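Local coordinates for thylakoid lumenal 15 kDa protein 1, chloroplastic (Arabidopsis thaliana, PDB 3N90), which is of unknown function but folds as a right-handed quadrilateral beta helix of pentapeptide repeats in the chloroplast thylakoid lumen, at residues 52-57 against 70-75; 91-96 against 110-115. The protein carries 2 engineered substitutions. One frame throughout, in Å; residues are numbered along the deposited sequence.

Two contacts between successive levels of the right-handed quadrilateral beta helix are described, with centres about 10 Å apart. Contact 1 (52-57 with 70-75) closes along the chain before contact 2 (91-96 with 110-115) opens, and both lie after helix 10-13 and before helix 116-125. The two share a seam, because 70-75 also pairs with 91-96, where Phe73 N probably bonds to Thr92 O, so the segments 52-57, 70-75, 91-96 and 110-115 stack in that order. Contact 1 belongs to the regular middle of the solenoid, whereas contact 2 lies at its C-terminal end, where the stacking gives way to helix 116-125.

Contact 1. Residues 52-57 against 70-75; sequences SFFDAD and GADFSL
Phe53 and Phe73 lie side by side on successive levels in the interior of the solenoid, their rings pointing the same way. The planes are only 12° apart but offset from each other, so they barely overlap, and the nearest carbons, Phe53 CD2 and Phe73 CE1, are 3.6 Å apart. Both rings have CG anti to the carbonyl carbon (chi1 -67° in Phe53); this repeated torsion turns each one inward, where a large flat apolar residue suits the core, and Phe33 meets Phe53 with its ring parallel. Beside them the backbones run nearly parallel, tied by Phe53 N to Asp72 O (2.7 Å) and Asp55 N to Ser74 O (2.9 Å). Phe54 and Asp55 form the corner of a type II turn, closed by Ala56 N to Phe53 O.

On the outer side, Phe54 CG lies anti to the backbone N (chi1 -175°), which lays the ring alongside Leu75, with CZ 3.6 Å from Leu75 CD1. Asp72 OD2 meets the edge of this ring in its plane, 3.4 Å from Phe54 CD1. The other oxygen, OD1, takes the Ser74 hydroxyl on its syn lone pair at 2.6 Å from Ser74 OG and Ser74 N from above the carboxylate plane, an Asx turn; Thr92 OG1 adds a further bond. A water bridges Asp72 OD2 to Ser52 OG. With an alanine here, Ser74 N and hydroxyl would probably lose their shared acceptor, and the water one partner. The chemistry thus divides the contact: apolar ring contact inside, a carboxylate tying backbone, hydroxyls and water outside.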
# COMPACT_ATOMS: atom_id res chain seq x y z
N SER A 52 -7.25 -2.19 6.09
CA SER A 52 -6.23 -2.19 7.14
C SER A 52 -5.13 -3.18 6.78
O SER A 52 -5.43 -4.37 6.58
CB SER A 52 -6.79 -2.57 8.50
OG SER A 52 -5.76 -2.64 9.49
N PHE A 53 -3.92 -2.69 6.68
CA PHE A 53 -2.68 -3.57 6.61
C PHE A 53 -1.87 -3.38 7.90
O PHE A 53 -0.65 -3.56 7.90
CB PHE A 53 -1.85 -3.23 5.37
CG PHE A 53 -2.55 -3.58 4.07
CD1 PHE A 53 -2.60 -4.90 3.63
CD2 PHE A 53 -3.19 -2.59 3.32
CE1 PHE A 53 -3.26 -5.21 2.43
CE2 PHE A 53 -3.85 -2.90 2.15
CZ PHE A 53 -3.87 -4.21 1.70
N PHE A 54 -2.57 -3.10 8.99
CA PHE A 54 -1.93 -2.82 10.27
C PHE A 54 -1.03 -4.00 10.70
O PHE A 54 -1.53 -5.10 10.93
CB PHE A 54 -2.98 -2.58 11.36
CG PHE A 54 -2.39 -2.16 12.67
CD1 PHE A 54 -2.30 -0.79 12.99
CD2 PHE A 54 -1.90 -3.10 13.58
CE1 PHE A 54 -1.74 -0.36 14.19
CE2 PHE A 54 -1.34 -2.67 14.82
CZ PHE A 54 -1.26 -1.28 15.10
N ASP A 55 0.28 -3.77 10.78
CA ASP A 55 1.24 -4.83 11.15
C ASP A 55 1.19 -6.06 10.22
O ASP A 55 1.57 -7.16 10.65
CB ASP A 55 1.03 -5.31 12.59
CG ASP A 55 2.35 -5.46 13.36
OD1 ASP A 55 3.43 -5.52 12.73
OD2 ASP A 55 2.29 -5.41 14.60
N ALA A 56 0.70 -5.88 8.99
CA ALA A 56 0.82 -6.92 7.95
C ALA A 56 2.23 -7.01 7.39
O ALA A 56 3.02 -6.08 7.49
CB ALA A 56 -0.23 -6.74 6.81
N ASP A 57 2.54 -8.16 6.81
CA ASP A 57 3.81 -8.31 6.09
C ASP A 57 3.54 -8.34 4.61
O ASP A 57 2.96 -9.30 4.08
CB ASP A 57 4.53 -9.60 6.54
CG ASP A 57 5.88 -9.80 5.84
OD1 ASP A 57 6.30 -8.94 5.04
OD2 ASP A 57 6.54 -10.83 6.14
N GLY A 70 -6.84 6.23 2.27
CA GLY A 70 -7.22 6.06 3.64
C GLY A 70 -6.84 4.71 4.28
O GLY A 70 -7.24 4.40 5.41
N ALA A 71 -6.07 3.91 3.54
CA ALA A 71 -5.65 2.61 4.09
C ALA A 71 -4.65 2.80 5.20
O ALA A 71 -3.91 3.80 5.23
CB ALA A 71 -5.06 1.74 3.01
N ASP A 72 -4.57 1.80 6.08
CA ASP A 72 -3.66 1.89 7.22
C ASP A 72 -2.48 0.94 7.02
O ASP A 72 -2.68 -0.29 7.02
CB ASP A 72 -4.36 1.56 8.51
CG ASP A 72 -3.48 1.81 9.74
OD1 ASP A 72 -2.43 2.47 9.62
OD2 ASP A 72 -3.85 1.35 10.83
N PHE A 73 -1.28 1.50 6.85
CA PHE A 73 -0.10 0.68 6.74
C PHE A 73 0.76 0.78 8.02
O PHE A 73 1.93 0.42 8.01
CB PHE A 73 0.75 1.09 5.54
CG PHE A 73 0.13 0.78 4.22
CD1 PHE A 73 0.33 -0.47 3.62
CD2 PHE A 73 -0.64 1.72 3.57
CE1 PHE A 73 -0.26 -0.76 2.38
CE2 PHE A 73 -1.22 1.43 2.36
CZ PHE A 73 -1.02 0.19 1.77
N SER A 74 0.18 1.28 9.10
CA SER A 74 0.97 1.45 10.32
C SER A 74 1.59 0.11 10.71
O SER A 74 0.91 -0.90 10.69
CB SER A 74 0.11 1.98 11.45
OG SER A 74 -0.41 3.25 11.05
N LEU A 75 2.88 0.15 11.04
CA LEU A 75 3.65 -1.04 11.53
C LEU A 75 3.86 -2.12 10.47
O LEU A 75 4.44 -3.17 10.77
CB LEU A 75 3.00 -1.70 12.76
CG LEU A 75 2.58 -0.82 13.94
CD1 LEU A 75 2.30 -1.63 15.18
CD2 LEU A 75 3.65 0.18 14.20
O HOH W 1 -5.88 -0.29 10.87

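Contact 2. Residues 91-96 against 110-115; sequences ATMMGN and TDVPLR. Engineered in segment 91-96: Met93 (natural residue Val), Met94 (natural residue Thr).
Val112 is the first residue of 110-115 to pack on 91-96: CG1 lies 3.7 Å from Met93 CE, while CG2 sits 4.2 Å from the Ala91 methyl, CB. The levels are spreading here, from 5.4 Å between the CA atoms of Ala91 and Val112 to 7.3 Å between those of Met93 and Leu114, and longer side chains and a water span the difference. The engineered Met93, naturally a valine, has CG between the backbone N and the carbonyl carbon (chi1 47°), and a bend at chi3 carries the thioether across Val112 at about a right angle. Pro113 CD follows, 3.5 Å from Ala91 O. In place of a direct backbone bond, Pro113 O accepts from a water (2.8 Å) that itself accepts from Met93 N. Leu114 brings CD2 to 3.8 Å from Met93 CG. Arg115, its long chain bent at chi3, reaches back so that NH1 donates to Gly95 O (2.8 Å), the oxygen near the guanidinium plane and the donor above the carbonyl plane. Its NE salt-bridges Asp117. Arg115 is the N-cap of helix 116-125, onto whose Arg119 and Leu122 Leu114 packs, so the helix covers the end of the solenoid.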
# COMPACT_ATOMS: atom_id res chain seq x y z
N ALA A 91 -3.80 7.91 3.44
CA ALA A 91 -3.40 6.70 4.17
C ALA A 91 -2.59 7.05 5.42
O ALA A 91 -2.15 8.21 5.59
CB ALA A 91 -2.61 5.74 3.24
N THR A 92 -2.40 6.06 6.29
CA THR A 92 -1.52 6.23 7.47
C THR A 92 -0.41 5.20 7.46
O THR A 92 -0.61 4.11 6.93
CB THR A 92 -2.30 6.16 8.79
OG1 THR A 92 -3.24 5.09 8.74
CG2 THR A 92 -3.07 7.45 8.98
N MET A 93 0.75 5.57 8.01
CA MET A 93 1.89 4.66 8.09
C MET A 93 2.72 5.01 9.32
O MET A 93 3.88 5.37 9.21
CB MET A 93 2.71 4.58 6.75
CG MET A 93 3.06 5.93 6.08
SD MET A 93 3.64 5.73 4.34
CE MET A 93 2.11 5.31 3.51
N MET A 94 2.10 4.88 10.49
CA MET A 94 2.77 5.13 11.78
C MET A 94 3.78 4.10 12.25
O MET A 94 3.73 2.90 11.88
CB MET A 94 1.74 5.28 12.89
CG MET A 94 0.90 6.52 12.76
SD MET A 94 -0.38 6.53 14.04
CE MET A 94 -1.79 5.91 13.12
N GLY A 95 4.71 4.58 13.06
CA GLY A 95 5.71 3.71 13.69
C GLY A 95 6.71 3.10 12.73
O GLY A 95 7.00 3.65 11.68
N ASN A 96 7.20 1.95 13.15
CA ASN A 96 8.24 1.16 12.52
C ASN A 96 7.81 0.47 11.23
O ASN A 96 7.96 -0.75 11.10
CB ASN A 96 8.61 0.05 13.50
CG ASN A 96 7.36 -0.71 14.00
OD1 ASN A 96 6.68 -0.23 14.91
ND2 ASN A 96 7.04 -1.86 13.37
N THR A 110 -0.42 12.12 -0.84
CA THR A 110 -1.19 13.24 -0.24
C THR A 110 -1.76 13.02 1.13
O THR A 110 -2.46 12.02 1.39
CB THR A 110 -2.39 13.65 -1.11
OG1 THR A 110 -1.91 14.18 -2.33
CG2 THR A 110 -3.28 14.68 -0.39
N ASP A 111 -1.51 13.99 2.02
CA ASP A 111 -2.00 13.96 3.39
C ASP A 111 -1.61 12.68 4.11
O ASP A 111 -2.24 12.31 5.10
CB ASP A 111 -3.52 14.10 3.46
CG ASP A 111 -4.00 15.50 3.30
OD1 ASP A 111 -3.18 16.45 3.35
OD2 ASP A 111 -5.23 15.63 3.13
N VAL A 112 -0.57 12.00 3.64
CA VAL A 112 -0.05 10.91 4.42
C VAL A 112 0.90 11.58 5.39
O VAL A 112 1.91 12.18 4.95
CB VAL A 112 0.70 9.86 3.54
CG1 VAL A 112 1.44 8.83 4.43
CG2 VAL A 112 -0.30 9.20 2.59
N PRO A 113 0.58 11.51 6.70
CA PRO A 113 1.48 12.08 7.69
C PRO A 113 2.78 11.27 7.68
O PRO A 113 2.74 10.04 7.61
CB PRO A 113 0.72 11.89 9.02
CG PRO A 113 -0.71 11.62 8.60
CD PRO A 113 -0.60 10.89 7.32
N LEU A 114 3.92 11.94 7.70
CA LEU A 114 5.18 11.22 7.73
C LEU A 114 6.09 11.86 8.76
O LEU A 114 6.08 13.08 8.92
CB LEU A 114 5.87 11.23 6.36
CG LEU A 114 5.26 10.45 5.19
CD1 LEU A 114 6.03 10.74 3.88
CD2 LEU A 114 5.23 8.97 5.50
N ARG A 115 6.87 11.05 9.44
CA ARG A 115 8.00 11.55 10.20
C ARG A 115 9.09 12.00 9.23
O ARG A 115 9.21 11.49 8.10
CB ARG A 115 8.56 10.46 11.11
CG ARG A 115 7.54 9.87 12.10
CD ARG A 115 8.24 8.92 13.05
NE ARG A 115 9.11 7.98 12.33
CZ ARG A 115 8.71 6.79 11.89
NH1 ARG A 115 7.45 6.41 12.10
NH2 ARG A 115 9.56 5.99 11.25
O HOH W 2 1.28 8.01 8.82